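Periplasmic binding protein/LacI transcriptional regulator (Brachyspira murdochii, PDB 4KQC) probably binds a carbohydrate as the solute-binding component of an ABC transporter. Local coordinates at residues 109-114 with 269-274; 281-286 with 291-296. All coordinates share one frame; numbering follows the deposited sequence. Where two conformers were deposited one is given.

In the fold
Contact 1 (109-114 with 269-274) is buried near the middle of the chain, where the chain leaves two strands and crosses between the lobes; contact 2 (281-286 with 291-296) lies at the surface, its centre about 22 Å from the centre of the chain. The centres of the two contacts are about 17 Å apart, and helix 273-288 serves both: its first residues belong to contact 1, a later turn to contact 2. Contact 1 is small and polar, a single side-chain bond with two waters, whereas contact 2 is mostly apolar, with one backbone bond at its outer end. They meet at strand 105-110, where S110 N lies 3.1 Å from I296 O, a probable hydrogen bond, and A109 packs against L283.

Contact 1: residues 109-114 with 269-274; sequences ASTDNR and VTQDPY
T111 and Q271 are the point of closest backbone approach, CA to CA 6.3 Å, between two chain segments that run in opposite directions. Their side chains cross at about a right angle, and the T111 hydroxyl OG1 donates to Q271 OE1 at 2.6 Å, in the carbonyl plane and on a lone pair, with a C=O...O angle of 114°. With chi1 at -59°, T111 has OG1 opposite its carbonyl carbon, facing the glutamine, and Q271 CG passes 3.2 Å from the same OG1. Both segments are interlobe crossovers of the periplasmic binding protein fold: one leads from strand 105-110 into helix 113-133, the other from strand 267-270 into helix 273-288, with D112 and D272 as N-caps. Two waters tie the crossovers further. Water 1 donates to T111 OG1 (2.7 Å) and accepts from D272 N; water 2 accepts from T111 N and donates to Q271 OE1 (2.8 Å), so OE1 receives two bonds. A bond from Q271 NE2 to D251 OD1 holds the amide by its nitrogen as well. A leucine in place of Q271 would probably leave the T111 hydroxyl and water 2 without their acceptor and D251 without its NE2 donor.

Contact 2: residues 281-286 with 291-296; sequences VTLAYK and ESVSNI
L283 reaches from helix 273-288 toward the returning chain and meets three of its residues with one methyl. With CG set opposite the carbonyl carbon (chi1 -74°), its branched end is brought up to I296: the two side chains meet tip to tip, CD2 of L283 lying 3.6 Å from CD1 of I296. The same CD2 lies 3.6 Å from the backbone oxygen O of S294 and also touches CB of V293, so this methyl packs against the V293-I296 run. The backbone of L283 takes part as well, its O sitting 3.7 Å from CG1 of V293. This is one helix-to-strand connection in a Rossmann-like lobe: the helix lies against the parallel sheet, and the chain turns back along it to place I296 in the edge strand 296-297, paired by a backbone bond with T108 of strand 105-110. L283 also packs on I90 of that sheet, continuing the apolar layer inward. One turn further along, K286 touches V293 through CB, 3.8 Å from CG1, which therefore bridges the two helical residues. The long lysine chain and the E291 side chain cross obliquely, carboxylate OE1 lying 3.5 Å from the CG methylene of K286. The ammonium leads away, NZ staying 5.4 Å from OE1 of E291, so the opposite charges probably attract weakly without forming a salt bridge. E291 N also donates to K286 O (2.9 Å, N-H...O angle 147°), the donor tilted 31° from the carbonyl plane. That bond reaches back five residues and ties the start of the 291-296 segment to the last part of helix 273-288.

Contact 1: residues 109-114 with 269-274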
ATOM      1  N   ALA A 109     -12.535   6.483  -0.466  1.00 11.23           N
ATOM      2  CA  ALA A 109     -12.392   5.423   0.553  1.00 11.21           C
ATOM      3  C   ALA A 109     -11.027   4.727   0.403  1.00 10.75           C
ATOM      4  O   ALA A 109     -10.768   4.113  -0.622  1.00 10.92           O
ATOM      5  CB  ALA A 109     -13.493   4.427   0.414  1.00 11.98           C
ATOM      6  N   SER A 110     -10.187   4.776   1.433  1.00 11.81           N
ATOM      7  CA  SER A 110      -8.850   4.235   1.324  1.00 12.31           C
ATOM      8  C   SER A 110      -8.197   4.019   2.631  1.00 12.17           C
ATOM      9  O   SER A 110      -8.639   4.569   3.630  1.00 11.68           O
ATOM     10  CB  SER A 110      -7.944   5.216   0.580  1.00 14.50           C
ATOM     11  OG  SER A 110      -7.761   6.416   1.262  1.00 18.96           O
ATOM     12  N   THR A 111      -7.107   3.257   2.596  1.00 11.50           N
ATOM     13  CA  THR A 111      -6.201   3.149   3.709  1.00 11.77           C
ATOM     14  C   THR A 111      -5.566   4.536   3.892  1.00 11.42           C
ATOM     15  O   THR A 111      -5.231   5.213   2.907  1.00 13.74           O
ATOM     16  CB  THR A 111      -5.147   2.132   3.334  1.00 11.75           C
ATOM     17  OG1 THR A 111      -5.804   0.872   3.049  1.00 11.19           O
ATOM     18  CG2 THR A 111      -4.082   2.029   4.472  1.00 12.69           C
ATOM     19  N   ASP A 112      -5.309   4.956   5.109  1.00 12.27           N
ATOM     20  CA  ASP A 112      -4.416   6.100   5.344  1.00 12.23           C
ATOM     21  C   ASP A 112      -2.930   5.601   5.328  1.00 12.13           C
ATOM     22  O   ASP A 112      -2.443   4.957   6.271  1.00 12.46           O
ATOM     23  CB  ASP A 112      -4.811   6.731   6.677  1.00 14.04           C
ATOM     24  CG  ASP A 112      -3.935   7.898   7.101  1.00 16.96           C
ATOM     25  OD1 ASP A 112      -2.799   8.023   6.666  1.00 16.83           O
ATOM     26  OD2 ASP A 112      -4.392   8.637   8.007  1.00 21.38           O
ATOM     27  N   ASN A 113      -2.270   5.793   4.204  1.00 12.91           N
ATOM     28  CA  ASN A 113      -0.898   5.328   4.018  1.00 12.39           C
ATOM     29  C   ASN A 113       0.070   5.751   5.110  1.00 12.74           C
ATOM     30  O   ASN A 113       0.858   4.943   5.576  1.00 12.38           O
ATOM     31  CB  ASN A 113      -0.367   5.763   2.668  1.00 13.30           C
ATOM     32  CG  ASN A 113      -0.905   4.913   1.554  1.00 13.35           C
ATOM     33  OD1 ASN A 113      -0.997   3.664   1.667  1.00 14.32           O
ATOM     34  ND2 ASN A 113      -1.236   5.552   0.464  1.00 15.84           N
ATOM     35  N   ARG A 114       0.012   7.023   5.489  1.00 12.82           N
ATOM     36  CA  ARG A 114       0.939   7.538   6.467  1.00 12.88           C
ATOM     37  C   ARG A 114       0.751   6.865   7.845  1.00 12.25           C
ATOM     38  O   ARG A 114       1.723   6.435   8.485  1.00 12.63           O
ATOM     39  CB  ARG A 114       0.852   9.058   6.610  1.00 12.86           C
ATOM     40  CG  ARG A 114       1.453   9.756   5.403  1.00 13.89           C
ATOM     41  CD  ARG A 114       1.052  11.225   5.366  1.00 15.89           C
ATOM     42  NE  ARG A 114       1.778  11.919   4.290  1.00 17.04           N
ATOM     43  CZ  ARG A 114       1.469  11.832   2.982  1.00 17.75           C
ATOM     44  NH1 ARG A 114       0.401  11.156   2.538  1.00 17.67           N
ATOM     45  NH2 ARG A 114       2.233  12.471   2.117  1.00 21.17           N
ATOM     46  N   VAL A 269       2.097  -4.611   7.563  1.00 10.82           N
ATOM     47  CA  VAL A 269       0.737  -4.075   7.736  1.00 11.59           C
ATOM     48  C   VAL A 269      -0.130  -4.423   6.564  1.00 11.64           C
ATOM     49  O   VAL A 269       0.356  -4.436   5.435  1.00 12.49           O
ATOM     50  CB  VAL A 269       0.724  -2.545   7.985  1.00 11.74           C
ATOM     51  CG1 VAL A 269       1.319  -2.249   9.320  1.00 14.05           C
ATOM     52  CG2 VAL A 269       1.436  -1.783   6.928  1.00 11.06           C
ATOM     53  N   THR A 270      -1.386  -4.764   6.837  1.00 12.04           N
ATOM     54  CA  THR A 270      -2.336  -5.108   5.753  1.00 11.42           C
ATOM     55  C   THR A 270      -3.431  -4.089   5.708  1.00 11.28           C
ATOM     56  O   THR A 270      -3.858  -3.530   6.713  1.00 10.69           O
ATOM     57  CB  THR A 270      -2.972  -6.514   5.897  1.00 12.09           C
ATOM     58  OG1 THR A 270      -3.838  -6.798   4.798  1.00 13.35           O
ATOM     59  CG2 THR A 270      -3.743  -6.709   7.193  1.00 11.92           C
ATOM     60  N   GLN A 271      -3.900  -3.841   4.514  1.00 10.08           N
ATOM     61  CA  GLN A 271      -5.108  -3.061   4.328  1.00 10.98           C
ATOM     62  C   GLN A 271      -6.360  -3.920   4.506  1.00 10.99           C
ATOM     63  O   GLN A 271      -6.271  -5.066   4.849  1.00 12.28           O
ATOM     64  CB  GLN A 271      -5.109  -2.415   2.943  1.00 11.10           C
ATOM     65  CG  GLN A 271      -3.848  -1.643   2.510  1.00 11.78           C
ATOM     66  CD  GLN A 271      -4.006  -1.071   1.119  1.00 12.55           C
ATOM     67  OE1 GLN A 271      -4.858  -0.172   0.914  1.00 15.40           O
ATOM     68  NE2 GLN A 271      -3.271  -1.558   0.169  1.00 13.03           N
ATOM     69  N   ASP A 272      -7.544  -3.332   4.290  1.00 11.67           N
ATOM     70  CA  ASP A 272      -8.847  -4.060   4.427  1.00 12.38           C
ATOM     71  C   ASP A 272      -9.569  -3.935   3.072  1.00 11.64           C
ATOM     72  O   ASP A 272     -10.425  -3.043   2.889  1.00 11.60           O
ATOM     73  CB  ASP A 272      -9.670  -3.448   5.542  1.00 12.60           C
ATOM     74  CG  ASP A 272     -10.971  -4.211   5.832  1.00 13.31           C
ATOM     75  OD1 ASP A 272     -11.425  -5.116   5.088  1.00 14.27           O
ATOM     76  OD2 ASP A 272     -11.613  -3.951   6.907  1.00 14.64           O
ATOM     77  N   PRO A 273      -9.148  -4.759   2.094  1.00 11.04           N
ATOM     78  CA  PRO A 273      -9.683  -4.615   0.727  1.00 11.42           C
ATOM     79  C   PRO A 273     -11.198  -4.746   0.631  1.00 11.55           C
ATOM     80  O   PRO A 273     -11.846  -3.966  -0.098  1.00 10.99           O
ATOM     81  CB  PRO A 273      -8.962  -5.714  -0.050  1.00 11.59           C
ATOM     82  CG  PRO A 273      -8.445  -6.678   0.984  1.00 11.84           C
ATOM     83  CD  PRO A 273      -8.107  -5.811   2.157  1.00 11.69           C
ATOM     84  N   TYR A 274     -11.811  -5.650   1.397  1.00 11.99           N
ATOM     85  CA  TYR A 274     -13.246  -5.739   1.345  1.00 11.70           C
ATOM     86  C   TYR A 274     -13.943  -4.429   1.706  1.00 11.41           C
ATOM     87  O   TYR A 274     -14.885  -3.984   1.047  1.00 12.01           O
ATOM     88  CB  TYR A 274     -13.730  -6.843   2.252  1.00 12.89           C
ATOM     89  CG  TYR A 274     -15.191  -7.108   2.158  1.00 13.17           C
ATOM     90  CD1 TYR A 274     -16.101  -6.348   2.905  1.00 13.96           C
ATOM     91  CD2 TYR A 274     -15.668  -8.192   1.424  1.00 13.56           C
ATOM     92  CE1 TYR A 274     -17.475  -6.658   2.861  1.00 14.18           C
ATOM     93  CE2 TYR A 274     -17.020  -8.513   1.396  1.00 14.43           C
ATOM     94  CZ  TYR A 274     -17.914  -7.729   2.120  1.00 15.63           C
ATOM     95  OH  TYR A 274     -19.305  -7.969   2.130  1.00 18.51           O
TER
HETATM   96  O   HOH W   1      -7.727  -0.386   4.394  1.00 10.73           O
HETATM   97  O   HOH W   2      -6.300   2.075   0.033  1.00 17.71           O

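Contact 2: residues 281-286 with 291-296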
ATOM      1  N   VAL A 281     -18.429   1.784  -3.036  1.00 11.24           N
ATOM      2  CA  VAL A 281     -19.746   1.735  -3.623  1.00 11.26           C
ATOM      3  C   VAL A 281     -20.718   2.479  -2.735  1.00 11.89           C
ATOM      4  O   VAL A 281     -21.624   3.109  -3.288  1.00 12.86           O
ATOM      5  CB  VAL A 281     -20.165   0.304  -3.925  1.00 11.08           C
ATOM      6  CG1 VAL A 281     -21.665   0.223  -4.241  1.00 11.18           C
ATOM      7  CG2 VAL A 281     -19.314  -0.221  -5.051  1.00 11.28           C
ATOM      8  N   THR A 282     -20.633   2.325  -1.409  1.00 11.59           N
ATOM      9  CA  THR A 282     -21.479   3.098  -0.529  1.00 12.21           C
ATOM     10  C   THR A 282     -21.405   4.600  -0.774  1.00 11.31           C
ATOM     11  O   THR A 282     -22.423   5.247  -0.840  1.00 12.87           O
ATOM     12  CB  THR A 282     -21.164   2.762   0.950  1.00 12.69           C
ATOM     13  OG1 THR A 282     -21.403   1.362   1.148  1.00 14.15           O
ATOM     14  CG2 THR A 282     -22.081   3.532   1.922  1.00 14.21           C
ATOM     15  N   LEU A 283     -20.210   5.145  -0.820  1.00 11.43           N
ATOM     16  CA  LEU A 283     -20.000   6.563  -1.074  1.00 11.07           C
ATOM     17  C   LEU A 283     -20.623   6.917  -2.427  1.00 11.90           C
ATOM     18  O   LEU A 283     -21.256   7.955  -2.580  1.00 11.79           O
ATOM     19  CB  LEU A 283     -18.502   6.898  -1.081  1.00 11.27           C
ATOM     20  CG  LEU A 283     -17.786   6.936   0.258  1.00 12.55           C
ATOM     21  CD1 LEU A 283     -16.271   7.116   0.089  1.00 12.62           C
ATOM     22  CD2 LEU A 283     -18.398   8.056   1.035  1.00 13.12           C
ATOM     23  N   ALA A 284     -20.385   6.075  -3.422  1.00 11.68           N
ATOM     24  CA  ALA A 284     -20.866   6.392  -4.756  1.00 12.06           C
ATOM     25  C   ALA A 284     -22.376   6.420  -4.842  1.00 12.59           C
ATOM     26  O   ALA A 284     -22.958   7.340  -5.454  1.00 13.09           O
ATOM     27  CB  ALA A 284     -20.278   5.450  -5.741  1.00 11.44           C
ATOM     28  N   TYR A 285     -22.991   5.462  -4.186  1.00 11.99           N
ATOM     29  CA  TYR A 285     -24.416   5.375  -4.086  1.00 12.60           C
ATOM     30  C   TYR A 285     -24.966   6.593  -3.406  1.00 12.92           C
ATOM     31  O   TYR A 285     -25.945   7.214  -3.915  1.00 12.59           O
ATOM     32  CB  TYR A 285     -24.821   4.062  -3.425  1.00 13.13           C
ATOM     33  CG  TYR A 285     -26.317   3.991  -3.253  1.00 16.51           C
ATOM     34  CD1 TYR A 285     -27.090   3.663  -4.319  1.00 18.50           C
ATOM     35  CD2 TYR A 285     -26.908   4.248  -2.037  1.00 19.24           C
ATOM     36  CE1 TYR A 285     -28.461   3.589  -4.232  1.00 20.83           C
ATOM     37  CE2 TYR A 285     -28.301   4.189  -1.916  1.00 21.71           C
ATOM     38  CZ  TYR A 285     -29.051   3.869  -3.040  1.00 22.50           C
ATOM     39  OH  TYR A 285     -30.441   3.777  -3.036  1.00 32.12           O
ATOM     40  N   LYS A 286     -24.418   6.938  -2.252  1.00 13.17           N
ATOM     41  CA  LYS A 286     -24.917   8.132  -1.501  1.00 14.05           C
ATOM     42  C   LYS A 286     -24.767   9.388  -2.324  1.00 13.95           C
ATOM     43  O   LYS A 286     -25.702  10.238  -2.400  1.00 13.35           O
ATOM     44  CB  LYS A 286     -24.178   8.293  -0.165  1.00 15.56           C
ATOM     45  CG  LYS A 286     -24.500   7.173   0.830  1.00 17.53           C
ATOM     46  CD  LYS A 286     -23.721   7.368   2.118  1.00 19.67           C
ATOM     47  CE  LYS A 286     -24.308   6.472   3.192  1.00 23.45           C
ATOM     48  NZ  LYS A 286     -23.449   6.348   4.393  1.00 27.58           N
ATOM     49  N   GLU A 291     -26.710  12.865  -1.600  1.00 23.25           N
ATOM     50  CA  GLU A 291     -26.364  12.966  -0.171  1.00 23.54           C
ATOM     51  C   GLU A 291     -24.910  13.426   0.020  1.00 22.68           C
ATOM     52  O   GLU A 291     -24.013  13.098  -0.750  1.00 20.50           O
ATOM     53  CB  GLU A 291     -26.585  11.657   0.559  1.00 26.91           C
ATOM     54  CG  GLU A 291     -28.019  11.146   0.642  1.00 30.60           C
ATOM     55  CD  GLU A 291     -28.061   9.664   1.018  1.00 34.74           C
ATOM     56  OE1 GLU A 291     -27.193   9.236   1.796  1.00 38.21           O
ATOM     57  OE2 GLU A 291     -28.938   8.914   0.519  1.00 40.22           O
ATOM     58  N   SER A 292     -24.667  14.153   1.089  1.00 23.82           N
ATOM     59  CA  SER A 292     -23.322  14.598   1.396  0.60 22.96           C
ATOM     60  C   SER A 292     -22.446  13.411   1.742  1.00 20.80           C
ATOM     61  O   SER A 292     -22.888  12.468   2.418  1.00 19.62           O
ATOM     62  CB  SER A 292     -23.323  15.585   2.552  0.60 25.30           C
ATOM     63  OG  SER A 292     -23.979  15.030   3.659  0.60 26.70           O
ATOM     64  N   VAL A 293     -21.210  13.441   1.243  1.00 17.96           N
ATOM     65  CA  VAL A 293     -20.245  12.395   1.545  1.00 17.09           C
ATOM     66  C   VAL A 293     -18.916  12.967   2.015  1.00 17.52           C
ATOM     67  O   VAL A 293     -18.573  14.119   1.738  1.00 17.92           O
ATOM     68  CB  VAL A 293     -19.998  11.488   0.292  1.00 16.68           C
ATOM     69  CG1 VAL A 293     -21.259  10.703  -0.098  1.00 17.64           C
ATOM     70  CG2 VAL A 293     -19.476  12.261  -0.905  1.00 17.70           C
ATOM     71  N   SER A 294     -18.149  12.127   2.710  1.00 16.67           N
ATOM     72  CA  SER A 294     -16.841  12.489   3.239  1.00 16.73           C
ATOM     73  C   SER A 294     -15.867  11.357   3.086  1.00 14.31           C
ATOM     74  O   SER A 294     -16.248  10.197   2.943  1.00 13.35           O
ATOM     75  CB  SER A 294     -17.014  12.779   4.749  1.00 19.74           C
ATOM     76  OG  SER A 294     -17.696  14.030   4.944  1.00 27.61           O
ATOM     77  N   ASN A 295     -14.581  11.699   3.058  1.00 14.16           N
ATOM     78  CA  ASN A 295     -13.547  10.679   2.990  1.00 13.83           C
ATOM     79  C   ASN A 295     -13.714   9.637   4.072  1.00 13.06           C
ATOM     80  O   ASN A 295     -14.097   9.947   5.228  1.00 14.14           O
ATOM     81  CB  ASN A 295     -12.201  11.301   3.153  1.00 14.91           C
ATOM     82  CG  ASN A 295     -11.834  12.182   2.013  1.00 16.88           C
ATOM     83  OD1 ASN A 295     -12.244  11.965   0.844  1.00 15.86           O
ATOM     84  ND2 ASN A 295     -10.987  13.166   2.306  1.00 20.01           N
ATOM     85  N   ILE A 296     -13.416   8.396   3.725  1.00 12.41           N
ATOM     86  CA  ILE A 296     -13.495   7.294   4.661  1.00 13.30           C
ATOM     87  C   ILE A 296     -12.134   6.641   4.782  1.00 12.28           C
ATOM     88  O   ILE A 296     -11.496   6.288   3.776  1.00 13.15           O
ATOM     89  CB  ILE A 296     -14.529   6.289   4.200  1.00 14.56           C
ATOM     90  CG1 ILE A 296     -15.912   6.974   4.162  1.00 16.79           C
ATOM     91  CG2 ILE A 296     -14.474   5.095   5.094  1.00 15.53           C
ATOM     92  CD1 ILE A 296     -16.995   6.087   3.744  1.00 18.95           C
TER